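Local coordinates for protein putative esterase (Sulfolobus solfataricus P2, PDB 2RAU) that binds calcium ions and probably hydrolyses ester bonds, as a lipase or esterase of the alpha/beta-hydrolase class, at residues 54-59 with 155-160; 125-130 with 163-168; 174-179 with 344-349; 39-44 with 65-70; 297-302 with 313-318. One frame throughout, in Å; residues are numbered along the deposited sequence.

Contact 1. Residues 54-59 with 155-160; sequences LILPGT and GIAALN
Leu56 points its CD1 methyl end-on at the helix turn that carries Ala157 and Ala158, and this one branch makes every side-chain contact between 54-59 and 155-160. CG stands anti to the carbonyl carbon (chi1 -60°) and CD1 continues the chain in extended form, so the branch reaches straight out from the strand to the helix. The methyl comes to 3.8 Å from Ala157 CB, and Ala158 CB lies 4.1 Å from the same Leu56 CD1. Between these two methyls it meets the helix backbone itself, with Leu56 CD1 only 3.6 Å from Ala158 N. Small side chains at both positions let strand and helix come close, Leu56 CA and Ala158 CA being 7.0 Å apart. In this alpha/beta-hydrolase fold, strand 52-56 is a central strand bonded through its backbone to strand 146-151, and helix 153-169 leads off from the probable nucleophile elbow (Gly150, Ser152, Gly154), its first turn including Gly154. Leu148 of strand 146-151 touches Ala158 as well. From helix 123-141, Ile130 also packs on Leu56, and its CD1 lies 3.7 Å from Leu56 CD1.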
# COMPACT_ATOMS: atom_id res chain seq x y z
N LEU A 54 -11.66 -3.69 0.01
CA LEU A 54 -10.39 -4.04 0.65
C LEU A 54 -9.26 -3.40 -0.16
O LEU A 54 -9.16 -3.57 -1.40
CB LEU A 54 -10.19 -5.56 0.73
CG LEU A 54 -8.79 -6.10 1.10
CD1 LEU A 54 -8.43 -5.65 2.55
CD2 LEU A 54 -8.74 -7.62 0.89
N ILE A 55 -8.39 -2.68 0.54
CA ILE A 55 -7.22 -2.03 -0.08
C ILE A 55 -5.93 -2.68 0.37
O ILE A 55 -5.64 -2.75 1.54
CB ILE A 55 -7.23 -0.49 0.17
CG1 ILE A 55 -8.65 0.06 -0.14
CG2 ILE A 55 -6.11 0.21 -0.68
CD1 ILE A 55 -8.83 1.58 -0.12
N LEU A 56 -5.19 -3.17 -0.61
CA LEU A 56 -3.90 -3.82 -0.42
C LEU A 56 -2.76 -2.80 -0.49
O LEU A 56 -2.59 -2.13 -1.51
CB LEU A 56 -3.74 -4.89 -1.49
CG LEU A 56 -4.78 -6.05 -1.55
CD1 LEU A 56 -4.39 -7.09 -2.58
CD2 LEU A 56 -5.01 -6.68 -0.13
N PRO A 57 -2.01 -2.63 0.60
CA PRO A 57 -0.90 -1.70 0.53
C PRO A 57 0.23 -2.15 -0.38
O PRO A 57 0.30 -3.31 -0.74
CB PRO A 57 -0.38 -1.64 1.97
CG PRO A 57 -1.54 -2.19 2.81
CD PRO A 57 -2.16 -3.21 1.95
N GLY A 58 1.14 -1.20 -0.66
CA GLY A 58 2.30 -1.43 -1.50
C GLY A 58 3.51 -1.76 -0.65
O GLY A 58 3.38 -2.05 0.51
N THR A 59 4.69 -1.77 -1.27
CA THR A 59 5.94 -2.15 -0.63
C THR A 59 6.24 -1.25 0.57
O THR A 59 6.19 -0.03 0.46
CB THR A 59 7.10 -2.04 -1.64
OG1 THR A 59 6.70 -2.66 -2.85
CG2 THR A 59 8.37 -2.75 -1.16
N GLY A 155 -1.33 -3.47 -6.10
CA GLY A 155 -2.06 -3.66 -7.36
C GLY A 155 -1.72 -4.97 -8.07
O GLY A 155 -2.59 -5.65 -8.59
N ILE A 156 -0.43 -5.33 -8.04
CA ILE A 156 0.03 -6.63 -8.52
C ILE A 156 -0.59 -7.74 -7.66
O ILE A 156 -1.07 -8.73 -8.18
CB ILE A 156 1.61 -6.76 -8.49
CG1 ILE A 156 2.27 -5.69 -9.38
CG2 ILE A 156 2.03 -8.10 -9.03
CD1 ILE A 156 3.80 -5.42 -9.13
N ALA A 157 -0.56 -7.57 -6.35
CA ALA A 157 -1.17 -8.51 -5.42
C ALA A 157 -2.68 -8.67 -5.73
O ALA A 157 -3.18 -9.80 -5.74
CB ALA A 157 -0.95 -8.08 -3.98
N ALA A 158 -3.37 -7.57 -5.99
CA ALA A 158 -4.82 -7.59 -6.29
C ALA A 158 -5.10 -8.40 -7.56
O ALA A 158 -6.05 -9.22 -7.62
CB ALA A 158 -5.35 -6.20 -6.44
N LEU A 159 -4.27 -8.19 -8.58
CA LEU A 159 -4.41 -8.91 -9.82
C LEU A 159 -4.09 -10.39 -9.68
O LEU A 159 -4.79 -11.24 -10.25
CB LEU A 159 -3.54 -8.28 -10.91
CG LEU A 159 -4.29 -7.36 -11.86
CD1 LEU A 159 -3.38 -6.30 -12.47
CD2 LEU A 159 -5.00 -8.22 -12.93
N ASN A 160 -2.99 -10.69 -8.97
CA ASN A 160 -2.60 -12.08 -8.70
C ASN A 160 -3.68 -12.85 -7.88
O ASN A 160 -4.03 -14.00 -8.18
CB ASN A 160 -1.24 -12.10 -7.98
CG ASN A 160 -0.10 -11.71 -8.90
OD1 ASN A 160 -0.31 -11.51 -10.09
ND2 ASN A 160 1.10 -11.55 -8.34

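Contact 2. Residues 125-130 with 163-168; sequences TWISDI and SLYWKN
Ile127 sends both of its branches across to Leu164 and Tyr165. A chi1 of -69° sets CG1 beside the backbone N and CG2 anti to it, and chi2 then extends CD1 away from the helix. The CD1 methyls of Ile127 and Leu164 meet at 3.8 Å, the two side chains crossing at about a right angle. Ile127 CG2 lies 4.0 Å from that same Leu164 CD1, so the leucine methyl touches both ends of the isoleucine. The same Ile127 CG2 also comes up to the rim of the Tyr165 ring, in its plane, 3.6 Å from Tyr165 CE2. Leu164 CB of the same helix sits 3.7 Å above one face of the Tyr165 ring, displaced toward the rim, and Lys131 of helix 123-141 makes a cation-pi contact with it. Next to Ile127, Ser128 OG folds back to donate to Thr125 O at 2.7 Å, a carbonyl that also accepts from Asp129 N. Leu164 is exposed and has a bound PEG molecule about 4 Å from its side chain. The contact thus borders solvent, and joins helices 123-141 and 153-169, which lie side by side on one face of the central sheet and belong to the beta-alpha-beta crossovers of an alpha/beta hydrolase.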
# COMPACT_ATOMS: atom_id res chain seq x y z
N THR A 125 2.35 -17.28 0.38
CA THR A 125 2.15 -16.73 1.72
C THR A 125 1.26 -15.50 1.69
O THR A 125 0.28 -15.42 2.42
CB THR A 125 3.51 -16.45 2.42
OG1 THR A 125 4.21 -17.68 2.57
CG2 THR A 125 3.32 -15.76 3.79
N TRP A 126 1.61 -14.52 0.87
CA TRP A 126 0.87 -13.27 0.76
C TRP A 126 -0.57 -13.52 0.31
O TRP A 126 -1.47 -12.95 0.87
CB TRP A 126 1.60 -12.29 -0.21
CG TRP A 126 2.25 -11.11 0.47
CD1 TRP A 126 2.03 -9.78 0.20
CD2 TRP A 126 3.20 -11.14 1.56
NE1 TRP A 126 2.80 -9.00 1.04
CE2 TRP A 126 3.53 -9.80 1.86
CE3 TRP A 126 3.81 -12.17 2.28
CZ2 TRP A 126 4.41 -9.47 2.87
CZ3 TRP A 126 4.68 -11.83 3.29
CH2 TRP A 126 4.98 -10.51 3.56
N ILE A 127 -0.72 -14.35 -0.72
CA ILE A 127 -2.06 -14.72 -1.22
C ILE A 127 -2.88 -15.41 -0.12
O ILE A 127 -4.05 -15.04 0.08
CB ILE A 127 -2.01 -15.47 -2.54
CG1 ILE A 127 -1.53 -14.49 -3.65
CG2 ILE A 127 -3.41 -16.05 -2.89
CD1 ILE A 127 -1.22 -15.15 -4.95
N SER A 128 -2.26 -16.29 0.68
CA SER A 128 -2.98 -16.97 1.75
C SER A 128 -3.46 -15.97 2.81
O SER A 128 -4.55 -16.11 3.37
CB SER A 128 -2.15 -18.09 2.38
OG SER A 128 -1.10 -17.60 3.22
N ASP A 129 -2.66 -14.94 3.07
CA ASP A 129 -2.99 -13.94 4.05
C ASP A 129 -4.13 -13.06 3.54
O ASP A 129 -5.05 -12.73 4.29
CB ASP A 129 -1.77 -13.07 4.35
CG ASP A 129 -0.65 -13.82 5.08
OD1 ASP A 129 -0.92 -14.89 5.60
OD2 ASP A 129 0.50 -13.32 5.16
N ILE A 130 -4.05 -12.62 2.28
CA ILE A 130 -5.15 -11.87 1.70
C ILE A 130 -6.47 -12.71 1.75
O ILE A 130 -7.54 -12.17 2.05
CB ILE A 130 -4.82 -11.42 0.26
CG1 ILE A 130 -3.57 -10.48 0.26
CG2 ILE A 130 -6.01 -10.68 -0.34
CD1 ILE A 130 -2.94 -10.22 -1.17
N SER A 163 -6.67 -13.41 -10.15
CA SER A 163 -6.46 -14.45 -11.13
C SER A 163 -6.82 -15.84 -10.57
O SER A 163 -7.16 -16.74 -11.35
CB SER A 163 -5.01 -14.43 -11.64
OG SER A 163 -4.13 -15.05 -10.73
N LEU A 164 -6.77 -16.00 -9.25
CA LEU A 164 -7.04 -17.26 -8.61
C LEU A 164 -8.44 -17.36 -8.05
O LEU A 164 -8.98 -18.45 -8.00
CB LEU A 164 -6.04 -17.50 -7.49
CG LEU A 164 -4.58 -17.69 -7.86
CD1 LEU A 164 -3.71 -17.54 -6.58
CD2 LEU A 164 -4.35 -19.02 -8.57
N TYR A 165 -9.02 -16.24 -7.59
CA TYR A 165 -10.24 -16.25 -6.83
C TYR A 165 -11.34 -15.31 -7.27
O TYR A 165 -12.34 -15.21 -6.58
CB TYR A 165 -9.89 -15.86 -5.40
CG TYR A 165 -8.91 -16.80 -4.72
CD1 TYR A 165 -9.29 -18.10 -4.41
CD2 TYR A 165 -7.64 -16.39 -4.34
CE1 TYR A 165 -8.42 -18.95 -3.76
CE2 TYR A 165 -6.77 -17.23 -3.69
CZ TYR A 165 -7.17 -18.51 -3.41
OH TYR A 165 -6.34 -19.38 -2.75
N TRP A 166 -11.18 -14.62 -8.40
CA TRP A 166 -12.17 -13.63 -8.81
C TRP A 166 -13.60 -14.14 -8.87
O TRP A 166 -14.50 -13.47 -8.42
CB TRP A 166 -11.80 -12.93 -10.14
CG TRP A 166 -11.97 -13.71 -11.40
CD1 TRP A 166 -11.03 -14.46 -12.02
CD2 TRP A 166 -13.14 -13.77 -12.22
NE1 TRP A 166 -11.55 -15.00 -13.17
CE2 TRP A 166 -12.84 -14.59 -13.32
CE3 TRP A 166 -14.42 -13.23 -12.12
CZ2 TRP A 166 -13.76 -14.88 -14.29
CZ3 TRP A 166 -15.32 -13.52 -13.10
CH2 TRP A 166 -14.99 -14.34 -14.17
N LYS A 167 -13.79 -15.37 -9.37
CA LYS A 167 -15.12 -15.88 -9.59
C LYS A 167 -15.92 -15.91 -8.32
O LYS A 167 -17.05 -15.49 -8.33
CB LYS A 167 -15.10 -17.26 -10.25
CG LYS A 167 -14.47 -17.19 -11.64
CD LYS A 167 -14.33 -18.56 -12.31
CE LYS A 167 -13.74 -18.46 -13.72
NZ LYS A 167 -13.60 -19.82 -14.33
N ASN A 168 -15.32 -16.31 -7.20
CA ASN A 168 -16.08 -16.33 -5.95
C ASN A 168 -15.89 -15.19 -4.97
O ASN A 168 -16.71 -15.05 -4.05
CB ASN A 168 -15.85 -17.62 -5.21
CG ASN A 168 -16.61 -18.79 -5.83
OD1 ASN A 168 -17.91 -18.84 -5.90
ND2 ASN A 168 -15.83 -19.71 -6.34

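Contact 3. Residues 174-179 with 344-349; sequences ILLDGG and SVVLKW
Ile174 and Leu176 meet Val346 and Trp349 in a buried, wholly apolar strand-on-helix contact, where the C-terminal helix 338-353 covers one face of the central sheet of the alpha/beta-hydrolase fold. The short strand 174-176 and helix segment 344-349 run antiparallel, at 171°, with their axes 10.9 Å apart, a separation bridged by side chains. Ile174 points at the helix, while Leu176 leaves the strand to the side and brings only its end near; the helix answers with Val346 and, three residues on, Trp349. Ile174 spreads over both. Ile174 CD1 is 3.8 Å from Val346 CG1, and Ile174 CG2 is 4.0 Å from Val346 CG2. Ile174 CG1 approaches the indole obliquely, 3.6 Å from Trp349 CZ3. Trp349 has CG anti to the backbone N (chi1 -179°), which swings the indole toward Ile174. Leu176 adds a smaller contact at a right angle, Leu176 CD2 lying 4.0 Å from Val346 CG2. An alanine here at Ile174 would lack CG1, CG2 and CD1, and is likely to leave a gap between Val346 and Trp349 and let the indole shift. Just past the strand end, Asp177 hydrogen-bonds His329 ND1 and may be the acid of a Ser-His-Asp triad with Ser152. Around the contact, the backbone of strand 170-176 pairs with strands 146-151 and 297-302. Phe300 and Ile298 of the latter also touch Val346 and Trp349 respectively, while Leu347 on another side of the helix packs on Tyr88 and Leu89 of helix 85-91.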
# COMPACT_ATOMS: atom_id res chain seq x y z
N ILE A 174 -9.78 -2.01 -8.44
CA ILE A 174 -9.33 -0.63 -8.46
C ILE A 174 -7.81 -0.61 -8.30
O ILE A 174 -7.28 -0.89 -7.22
CB ILE A 174 -9.94 0.19 -7.31
CG1 ILE A 174 -11.49 0.15 -7.37
CG2 ILE A 174 -9.36 1.65 -7.28
CD1 ILE A 174 -12.16 0.44 -6.02
N LEU A 175 -7.09 -0.28 -9.38
CA LEU A 175 -5.62 -0.26 -9.36
C LEU A 175 -5.12 1.19 -9.28
O LEU A 175 -5.34 1.98 -10.19
CB LEU A 175 -5.06 -0.99 -10.59
CG LEU A 175 -5.57 -2.43 -10.80
CD1 LEU A 175 -5.15 -2.96 -12.21
CD2 LEU A 175 -5.13 -3.34 -9.59
N LEU A 176 -4.52 1.52 -8.15
CA LEU A 176 -4.03 2.87 -7.84
C LEU A 176 -2.51 2.88 -8.08
O LEU A 176 -1.68 2.59 -7.20
CB LEU A 176 -4.38 3.24 -6.39
CG LEU A 176 -5.89 3.22 -6.05
CD1 LEU A 176 -6.14 3.18 -4.56
CD2 LEU A 176 -6.63 4.39 -6.69
N ASP A 177 -2.16 3.16 -9.32
CA ASP A 177 -0.76 3.13 -9.78
C ASP A 177 -0.10 1.80 -9.37
O ASP A 177 0.94 1.76 -8.72
CB ASP A 177 0.01 4.38 -9.29
CG ASP A 177 0.96 4.97 -10.34
OD1 ASP A 177 0.75 4.75 -11.55
OD2 ASP A 177 1.91 5.69 -9.93
N GLY A 178 -0.69 0.69 -9.81
CA GLY A 178 -0.12 -0.59 -9.46
C GLY A 178 -0.63 -1.73 -10.32
O GLY A 178 -1.81 -1.84 -10.57
N GLY A 179 0.27 -2.60 -10.72
CA GLY A 179 -0.09 -3.76 -11.51
C GLY A 179 1.16 -4.34 -12.14
O GLY A 179 2.29 -3.84 -11.87
N SER A 344 -12.42 11.03 -5.54
CA SER A 344 -13.77 11.24 -6.07
C SER A 344 -14.04 10.44 -7.33
O SER A 344 -15.17 10.07 -7.57
CB SER A 344 -14.01 12.71 -6.35
OG SER A 344 -13.12 13.20 -7.36
N VAL A 345 -13.00 10.15 -8.12
CA VAL A 345 -13.18 9.39 -9.36
C VAL A 345 -13.41 7.92 -9.03
O VAL A 345 -14.26 7.26 -9.63
CB VAL A 345 -11.96 9.57 -10.33
CG1 VAL A 345 -12.16 8.72 -11.62
CG2 VAL A 345 -11.75 11.04 -10.64
N VAL A 346 -12.67 7.38 -8.04
CA VAL A 346 -12.93 6.03 -7.57
C VAL A 346 -14.38 5.90 -7.00
O VAL A 346 -15.12 4.97 -7.35
CB VAL A 346 -11.90 5.57 -6.50
CG1 VAL A 346 -12.38 4.22 -5.86
CG2 VAL A 346 -10.48 5.45 -7.06
N LEU A 347 -14.81 6.87 -6.20
CA LEU A 347 -16.17 6.86 -5.66
C LEU A 347 -17.21 6.86 -6.78
O LEU A 347 -18.17 6.13 -6.71
CB LEU A 347 -16.41 8.09 -4.77
CG LEU A 347 -17.73 8.19 -3.99
CD1 LEU A 347 -17.82 7.06 -3.00
CD2 LEU A 347 -17.90 9.58 -3.29
N LYS A 348 -17.01 7.69 -7.79
CA LYS A 348 -17.95 7.78 -8.88
C LYS A 348 -18.00 6.46 -9.63
O LYS A 348 -19.07 5.99 -10.04
CB LYS A 348 -17.57 8.94 -9.79
CG LYS A 348 -18.45 9.10 -10.98
CD LYS A 348 -17.98 10.27 -11.84
N TRP A 349 -16.83 5.88 -9.87
CA TRP A 349 -16.74 4.58 -10.53
C TRP A 349 -17.50 3.52 -9.72
O TRP A 349 -18.27 2.75 -10.30
CB TRP A 349 -15.28 4.17 -10.70
CG TRP A 349 -15.13 2.86 -11.38
CD1 TRP A 349 -15.13 2.64 -12.71
CD2 TRP A 349 -14.95 1.59 -10.75
NE1 TRP A 349 -14.96 1.31 -12.96
CE2 TRP A 349 -14.83 0.64 -11.77
CE3 TRP A 349 -14.83 1.18 -9.43
CZ2 TRP A 349 -14.64 -0.73 -11.51
CZ3 TRP A 349 -14.65 -0.19 -9.16
CH2 TRP A 349 -14.53 -1.12 -10.19

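Contact 4. Residues 39-44 with 65-70; sequences SLHKVN and QLVTIS
Val43 and Val67 supply the apolar part of this buried contact, two branched side chains that lie alongside each other, pointing opposite ways. Both hold CG1 anti to the backbone N, near 180° in chi1, leaving Val43 CG2 to enter beside the two methyls of Val67: it is 3.7 Å from Val67 CG1 and 4.0 Å from Val67 CG2. The second kind of contact is a methyl set against the base and ring of the histidine. Val67 CG2 lies 4.1 Å from His41 CB and at the same distance from His41 ND1, coming to the ring obliquely. His41 and Val43 thus form a pair on one side of strand 37-45, with Val67 set against both. This antiparallel strand joins the N-terminal strands of the sheet to the alpha/beta-hydrolase core, lying between strands 21-29 and 94-100, and helix 63-68 follows the core strand 52-56. The polar interactions of His41 are made with residues of the sheet. His41 NE2 is hydrogen-bonded to Asp100 and ND1 to Glu23, which together fix the rotation of the ring and would be consistent with a doubly protonated imidazole. Glu23 also touches Val67. On the strand side, Val86, Leu87 and Ala90 of helix 85-91 pack against Val43.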
# COMPACT_ATOMS: atom_id res chain seq x y z
N SER A 39 -2.74 -8.51 10.35
CA SER A 39 -3.86 -7.83 10.94
C SER A 39 -4.75 -7.17 9.90
O SER A 39 -4.41 -7.05 8.73
CB SER A 39 -3.45 -6.89 12.10
OG SER A 39 -2.21 -6.25 11.86
N LEU A 40 -5.94 -6.79 10.34
CA LEU A 40 -6.97 -6.29 9.46
C LEU A 40 -7.61 -5.07 10.10
O LEU A 40 -7.93 -5.12 11.28
CB LEU A 40 -8.03 -7.37 9.29
CG LEU A 40 -9.32 -7.10 8.56
CD1 LEU A 40 -8.88 -6.58 7.23
CD2 LEU A 40 -10.08 -8.44 8.44
N HIS A 41 -7.73 -3.98 9.34
CA HIS A 41 -8.40 -2.76 9.81
C HIS A 41 -9.67 -2.58 9.06
O HIS A 41 -9.72 -2.80 7.90
CB HIS A 41 -7.55 -1.49 9.57
CG HIS A 41 -6.19 -1.53 10.22
ND1 HIS A 41 -5.76 -0.57 11.12
CD2 HIS A 41 -5.15 -2.38 10.05
CE1 HIS A 41 -4.54 -0.86 11.52
NE2 HIS A 41 -4.13 -1.95 10.87
N LYS A 42 -10.71 -2.16 9.76
CA LYS A 42 -11.97 -1.76 9.15
C LYS A 42 -12.21 -0.29 9.54
O LYS A 42 -11.99 0.11 10.69
CB LYS A 42 -13.14 -2.60 9.68
CG LYS A 42 -14.49 -2.29 9.03
CD LYS A 42 -15.60 -3.03 9.71
CE LYS A 42 -16.95 -2.78 9.08
NZ LYS A 42 -17.94 -3.63 9.74
N VAL A 43 -12.63 0.50 8.56
CA VAL A 43 -13.04 1.88 8.81
C VAL A 43 -14.45 2.09 8.26
O VAL A 43 -14.76 1.71 7.15
CB VAL A 43 -12.05 2.90 8.17
CG1 VAL A 43 -12.48 4.40 8.41
CG2 VAL A 43 -10.59 2.62 8.68
N ASN A 44 -15.28 2.73 9.07
CA ASN A 44 -16.64 3.10 8.66
C ASN A 44 -17.09 4.31 9.44
O ASN A 44 -16.52 4.67 10.45
CB ASN A 44 -17.65 1.93 8.80
CG ASN A 44 -17.70 1.31 10.20
OD1 ASN A 44 -17.07 0.31 10.45
ND2 ASN A 44 -18.46 1.89 11.08
N GLN A 65 -0.71 2.33 8.10
CA GLN A 65 -0.29 3.50 7.36
C GLN A 65 -1.44 4.09 6.58
O GLN A 65 -1.59 5.32 6.55
CB GLN A 65 0.86 3.19 6.43
CG GLN A 65 1.51 4.44 5.86
CD GLN A 65 2.64 4.15 4.95
OE1 GLN A 65 2.60 3.24 4.11
NE2 GLN A 65 3.71 4.93 5.10
N LEU A 66 -2.24 3.22 5.96
CA LEU A 66 -3.36 3.64 5.11
C LEU A 66 -4.52 4.28 5.83
O LEU A 66 -5.32 4.98 5.21
CB LEU A 66 -3.84 2.48 4.25
CG LEU A 66 -3.24 2.35 2.85
CD1 LEU A 66 -1.77 2.72 2.69
CD2 LEU A 66 -3.59 1.10 2.16
N VAL A 67 -4.59 4.06 7.14
CA VAL A 67 -5.65 4.63 7.96
C VAL A 67 -5.12 5.82 8.75
O VAL A 67 -5.67 6.88 8.71
CB VAL A 67 -6.26 3.58 8.97
CG1 VAL A 67 -7.41 4.19 9.85
CG2 VAL A 67 -6.67 2.27 8.28
N THR A 68 -4.05 5.62 9.50
CA THR A 68 -3.58 6.64 10.40
C THR A 68 -2.16 7.19 10.15
O THR A 68 -1.68 8.04 10.92
CB THR A 68 -3.72 6.19 11.89
OG1 THR A 68 -3.08 4.94 12.05
CG2 THR A 68 -5.19 6.07 12.35
N ILE A 69 -1.51 6.78 9.06
CA ILE A 69 -0.19 7.31 8.72
C ILE A 69 0.73 7.18 9.93
O ILE A 69 1.43 8.12 10.33
CB ILE A 69 -0.26 8.77 8.16
CG1 ILE A 69 -1.58 8.98 7.35
CG2 ILE A 69 0.94 9.06 7.22
CD1 ILE A 69 -1.78 10.38 6.78
N SER A 70 0.69 5.97 10.49
CA SER A 70 1.43 5.62 11.67
C SER A 70 2.05 4.22 11.56
O SER A 70 1.69 3.43 10.65
CB SER A 70 0.49 5.75 12.86
OG SER A 70 -0.61 4.84 12.88

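Contact 5. Residues 297-302 with 313-318; sequences TIAFVS and KILPSN
Thr297 OG1 is hydrogen-bonded to the backbone oxygen of Val295 and lies against the ring of Pro316, Pro316 CG being 3.4 Å from Thr297 OG1. In this alpha/beta-hydrolase fold, strand 297-302 belongs to the parallel part of the sheet, and 313-318 lies near the end of the connection that leads into its neighbour, strand 320-324. The hydroxyl stands anti to the carbonyl carbon (chi1 -58°), which brings it over to the proline; Pro316 CB is also near, at 3.7 Å from Thr297 OG1. Threonine and proline side chains cross at about a right angle; the ring offers the oxygen only carbon atoms, and no hydrogen bond spans the two segments. Two residues further along the strand, on the same side, Ala299 CB meets Leu315 CD1 at 3.9 Å, a purely apolar touch for which the small alanine leaves room. Leu315 also packs on Leu175 of strand 170-176, so the loop lies over two adjacent strands. The backbones draw together toward Asn318, whose CA is 6.0 Å from Thr297 CA, just before Glu320 bonds to the strand. There Asn318 CB faces Thr297 N at 4.0 Å.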
# COMPACT_ATOMS: atom_id res chain seq x y z
N THR A 297 -12.88 -3.11 -14.01
CA THR A 297 -11.62 -2.57 -13.52
C THR A 297 -11.43 -1.09 -13.83
O THR A 297 -11.77 -0.63 -14.92
CB THR A 297 -10.40 -3.39 -14.09
OG1 THR A 297 -10.54 -4.78 -13.73
CG2 THR A 297 -9.06 -2.85 -13.61
N ILE A 298 -10.93 -0.34 -12.84
CA ILE A 298 -10.47 1.04 -13.07
C ILE A 298 -8.99 1.07 -12.65
O ILE A 298 -8.61 0.54 -11.61
CB ILE A 298 -11.37 2.12 -12.36
CG1 ILE A 298 -10.97 3.54 -12.81
CG2 ILE A 298 -11.37 1.94 -10.81
CD1 ILE A 298 -11.92 4.58 -12.33
N ALA A 299 -8.15 1.67 -13.51
CA ALA A 299 -6.71 1.72 -13.29
C ALA A 299 -6.24 3.15 -13.42
O ALA A 299 -6.52 3.80 -14.42
CB ALA A 299 -5.96 0.80 -14.27
N PHE A 300 -5.59 3.64 -12.39
CA PHE A 300 -4.98 4.97 -12.42
C PHE A 300 -3.47 4.84 -12.64
O PHE A 300 -2.82 4.02 -12.01
CB PHE A 300 -5.22 5.72 -11.11
CG PHE A 300 -6.67 6.04 -10.85
CD1 PHE A 300 -7.52 5.07 -10.36
CD2 PHE A 300 -7.16 7.32 -11.05
CE1 PHE A 300 -8.84 5.36 -10.10
CE2 PHE A 300 -8.48 7.62 -10.78
CZ PHE A 300 -9.31 6.65 -10.29
N VAL A 301 -2.91 5.66 -13.54
CA VAL A 301 -1.48 5.59 -13.84
C VAL A 301 -0.83 6.99 -13.81
O VAL A 301 -1.26 7.90 -14.50
CB VAL A 301 -1.22 4.80 -15.17
CG1 VAL A 301 -1.71 5.57 -16.41
CG2 VAL A 301 0.24 4.43 -15.30
N SER A 302 0.17 7.15 -12.94
CA SER A 302 0.89 8.41 -12.77
C SER A 302 1.73 8.73 -14.04
O SER A 302 2.41 7.86 -14.59
CB SER A 302 1.78 8.38 -11.52
OG SER A 302 2.76 7.34 -11.53
N LYS A 313 -1.64 -3.66 -21.39
CA LYS A 313 -2.13 -4.75 -22.21
C LYS A 313 -2.59 -5.98 -21.41
O LYS A 313 -3.48 -6.68 -21.87
CB LYS A 313 -1.07 -5.13 -23.27
N ILE A 314 -2.02 -6.22 -20.23
CA ILE A 314 -2.29 -7.42 -19.43
C ILE A 314 -3.55 -7.29 -18.53
O ILE A 314 -3.95 -8.25 -17.90
CB ILE A 314 -1.07 -7.78 -18.55
N LEU A 315 -4.18 -6.12 -18.50
CA LEU A 315 -5.37 -5.88 -17.67
C LEU A 315 -6.70 -6.42 -18.23
O LEU A 315 -6.81 -6.65 -19.42
CB LEU A 315 -5.55 -4.37 -17.44
CG LEU A 315 -4.49 -3.59 -16.67
CD1 LEU A 315 -4.88 -2.12 -16.69
CD2 LEU A 315 -4.29 -4.11 -15.26
N PRO A 316 -7.71 -6.63 -17.37
CA PRO A 316 -9.01 -7.06 -17.89
C PRO A 316 -9.55 -6.21 -19.06
O PRO A 316 -9.19 -5.04 -19.18
CB PRO A 316 -9.91 -6.97 -16.66
CG PRO A 316 -8.97 -7.23 -15.52
CD PRO A 316 -7.70 -6.56 -15.89
N SER A 317 -10.40 -6.81 -19.91
CA SER A 317 -10.91 -6.14 -21.12
C SER A 317 -11.72 -4.87 -20.78
O SER A 317 -11.64 -3.86 -21.47
CB SER A 317 -11.75 -7.11 -21.98
N ASN A 318 -12.50 -4.94 -19.72
CA ASN A 318 -13.23 -3.77 -19.20
C ASN A 318 -12.42 -2.45 -19.03
O ASN A 318 -12.91 -1.36 -19.32
CB ASN A 318 -13.75 -4.08 -17.78
CG ASN A 318 -14.74 -5.23 -17.77
OD1 ASN A 318 -14.35 -6.42 -17.83
ND2 ASN A 318 -16.04 -4.89 -17.67

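From the N terminus, 39-44 opens contact 4 and 54-59 opens contact 1 before 65-70 closes contact 4, so these two cross. Contact 2 starts at 125-130 inside the loop of contact 1 and ends beyond it, further along helix 153-169, so these two cross as well. The next strand, 170-176, starts contact 3, whose long loop closes only at the C-terminal helix and encloses the short loop of contact 5. The sheet connects contacts 1, 3, 4 and 5. Helices 123-141 and 153-169 cover one face, helix 338-353 the opposite one. Contacts 3 and 5 meet through neighbouring strands, where Asp177 OD2 and Ser302 OG form a hydrogen bond.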